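Local coordinates for putative secreted endoglycosylceramidase (Rhodococcus hoagii, PDB 6JYZ), which probably hydrolyses the glycosidic bond that joins the sugar to ceramide in galactosylceramide-type glycolipids, at residues A[292-297]-A[327-332]. Residues are numbered along the deposited sequence; the frame is centred on the assembly and turned at random.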
loop_
_atom_site.group_PDB
_atom_site.type_symbol
_atom_site.label_atom_id
_atom_site.label_comp_id
_atom_site.label_asym_id
_atom_site.label_seq_id
_atom_site.Cartn_x
_atom_site.Cartn_y
_atom_site.Cartn_z
ATOM N N HIS A 292 3.996 7.197 2.812
ATOM C CA HIS A 292 4.375 6.022 3.584
ATOM C C HIS A 292 5.006 6.491 4.879
ATOM O O HIS A 292 6.015 7.202 4.878
ATOM C CB HIS A 292 5.309 5.081 2.808
ATOM C CG HIS A 292 4.632 4.624 1.539
ATOM N ND1 HIS A 292 5.321 3.927 0.557
ATOM C CD2 HIS A 292 3.329 4.731 1.131
ATOM C CE1 HIS A 292 4.439 3.620 -0.419
ATOM N NE2 HIS A 292 3.226 4.101 -0.118
ATOM N N LEU A 293 4.339 6.140 5.979
ATOM C CA LEU A 293 4.671 6.762 7.300
ATOM C C LEU A 293 5.685 5.935 8.053
ATOM O O LEU A 293 5.348 5.115 8.922
ATOM C CB LEU A 293 3.389 6.945 8.114
ATOM C CG LEU A 293 2.311 7.782 7.443
ATOM C CD1 LEU A 293 1.116 8.027 8.400
ATOM C CD2 LEU A 293 2.835 9.154 7.030
ATOM N N TYR A 294 6.956 6.122 7.696
ATOM C CA TYR A 294 8.064 5.329 8.206
ATOM C C TYR A 294 8.875 6.046 9.302
ATOM O O TYR A 294 9.928 5.520 9.698
ATOM C CB TYR A 294 8.983 4.875 7.052
ATOM C CG TYR A 294 8.428 3.684 6.285
ATOM C CD1 TYR A 294 8.155 2.458 6.887
ATOM C CD2 TYR A 294 8.172 3.745 4.926
ATOM C CE1 TYR A 294 7.743 1.339 6.177
ATOM C CE2 TYR A 294 7.764 2.648 4.172
ATOM C CZ TYR A 294 7.545 1.449 4.811
ATOM O OH TYR A 294 7.179 0.294 4.161
ATOM N N SER A 295 8.363 7.165 9.836
ATOM C CA SER A 295 9.044 7.856 10.930
ATOM C C SER A 295 9.232 6.915 12.118
ATOM O O SER A 295 8.325 6.195 12.532
ATOM C CB SER A 295 8.354 9.093 11.315
ATOM O OG SER A 295 8.287 10.024 10.224
ATOM N N GLN A 296 10.451 6.950 12.648
ATOM C CA GLN A 296 10.909 6.129 13.789
ATOM C C GLN A 296 10.917 4.657 13.445
ATOM O O GLN A 296 11.029 3.792 14.355
ATOM C CB GLN A 296 10.186 6.432 15.109
ATOM C CG GLN A 296 10.356 7.872 15.447
ATOM C CD GLN A 296 9.989 8.183 16.875
ATOM O OE1 GLN A 296 8.837 8.306 17.269
ATOM N NE2 GLN A 296 11.025 8.379 17.679
ATOM N N SER A 297 10.882 4.292 12.156
ATOM C CA SER A 297 11.100 2.953 11.692
ATOM C C SER A 297 12.376 2.886 10.842
ATOM O O SER A 297 13.358 2.269 11.224
ATOM C CB SER A 297 9.900 2.357 10.926
ATOM O OG SER A 297 10.224 1.075 10.522
ATOM N N THR A 327 -2.488 5.659 4.370
ATOM C CA THR A 327 -1.038 5.411 4.190
ATOM C C THR A 327 -0.813 4.030 3.602
ATOM O O THR A 327 -1.092 3.001 4.227
ATOM C CB THR A 327 -0.282 5.620 5.506
ATOM O OG1 THR A 327 1.103 5.356 5.207
ATOM C CG2 THR A 327 -0.715 4.766 6.680
ATOM N N GLY A 328 -0.222 3.967 2.417
ATOM C CA GLY A 328 -0.128 2.701 1.705
ATOM C C GLY A 328 0.948 1.783 2.246
ATOM O O GLY A 328 0.926 0.588 1.880
ATOM N N GLU A 329 1.898 2.287 3.040
ATOM C CA GLU A 329 2.884 1.425 3.662
ATOM C C GLU A 329 3.319 2.057 4.938
ATOM O O GLU A 329 3.510 3.254 5.062
ATOM C CB GLU A 329 4.200 1.314 2.895
ATOM C CG GLU A 329 4.093 0.657 1.550
ATOM C CD GLU A 329 5.442 0.454 0.863
ATOM O OE1 GLU A 329 6.525 0.561 1.501
ATOM O OE2 GLU A 329 5.357 0.236 -0.344
ATOM N N TRP A 330 3.492 1.150 5.929
ATOM C CA TRP A 330 4.096 1.462 7.230
ATOM C C TRP A 330 4.501 0.133 7.799
ATOM O O TRP A 330 4.023 -0.934 7.385
ATOM C CB TRP A 330 3.097 2.197 8.120
ATOM C CG TRP A 330 1.940 1.360 8.575
ATOM C CD1 TRP A 330 0.747 1.152 7.907
ATOM C CD2 TRP A 330 1.819 0.719 9.866
ATOM N NE1 TRP A 330 -0.106 0.389 8.682
ATOM C CE2 TRP A 330 0.528 0.124 9.876
ATOM C CE3 TRP A 330 2.679 0.580 10.957
ATOM C CZ2 TRP A 330 0.044 -0.526 11.010
ATOM C CZ3 TRP A 330 2.184 -0.025 12.101
ATOM C CH2 TRP A 330 0.889 -0.569 12.114
ATOM N N GLY A 331 5.435 0.142 8.744
ATOM C CA GLY A 331 5.793 -1.138 9.365
ATOM C C GLY A 331 7.098 -1.005 10.117
ATOM O O GLY A 331 7.856 -0.054 9.921
ATOM N N TRP A 332 7.300 -1.984 11.010
ATOM C CA TRP A 332 8.559 -2.147 11.754
ATOM C C TRP A 332 9.135 -3.494 11.397
ATOM O O TRP A 332 8.405 -4.449 11.121
ATOM C CB TRP A 332 8.349 -2.003 13.282
ATOM C CG TRP A 332 8.466 -0.551 13.665
ATOM C CD1 TRP A 332 9.578 0.056 14.200
ATOM C CD2 TRP A 332 7.488 0.506 13.520
ATOM N NE1 TRP A 332 9.343 1.398 14.370
ATOM C CE2 TRP A 332 8.074 1.702 13.954
ATOM C CE3 TRP A 332 6.152 0.594 13.072
ATOM C CZ2 TRP A 332 7.448 2.949 13.925
ATOM C CZ3 TRP A 332 5.501 1.811 13.080
ATOM C CH2 TRP A 332 6.134 2.976 13.488
HETATM O O HOH W 1 6.277 2.656 9.920
#
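Y294 and E329 meet at the C-terminal end of a barrel strand in the (beta/alpha)8 fold of glycoside hydrolase family 5. Y294 OH donates a hydrogen bond to E329 OE1 at 2.8 Å. It meets the anti side of the carboxylate, whose plane is turned 79° from the phenol ring. E329 OE2 forms a salt bridge with R83. H292 stacks on the same glutamate, with ring and carboxylate planes 20° apart. E329 CG lies over the imidazole face, 3.7 Å from its centroid, in a CH-pi contact. H292 ND1 is hydrogen-bonded to E222. This setting is consistent with the active site, since family 5 enzymes carry their nucleophile at the end of this strand. Next in the chain, L293 N bonds weakly to E329 O at 3.1 Å. Further along, W332 NE1 donates to Q296 O at 2.9 Å, from above the carbonyl plane. S297 CB covers one face of the five-membered ring of this indole. With an alanine here in place of W332, Q296 O would probably lose this donor and a gap would open beside S297. S297 turns OG away from its own N (chi1 180°), which brings OG within 2.7 Å of G331 O, in the carbonyl plane.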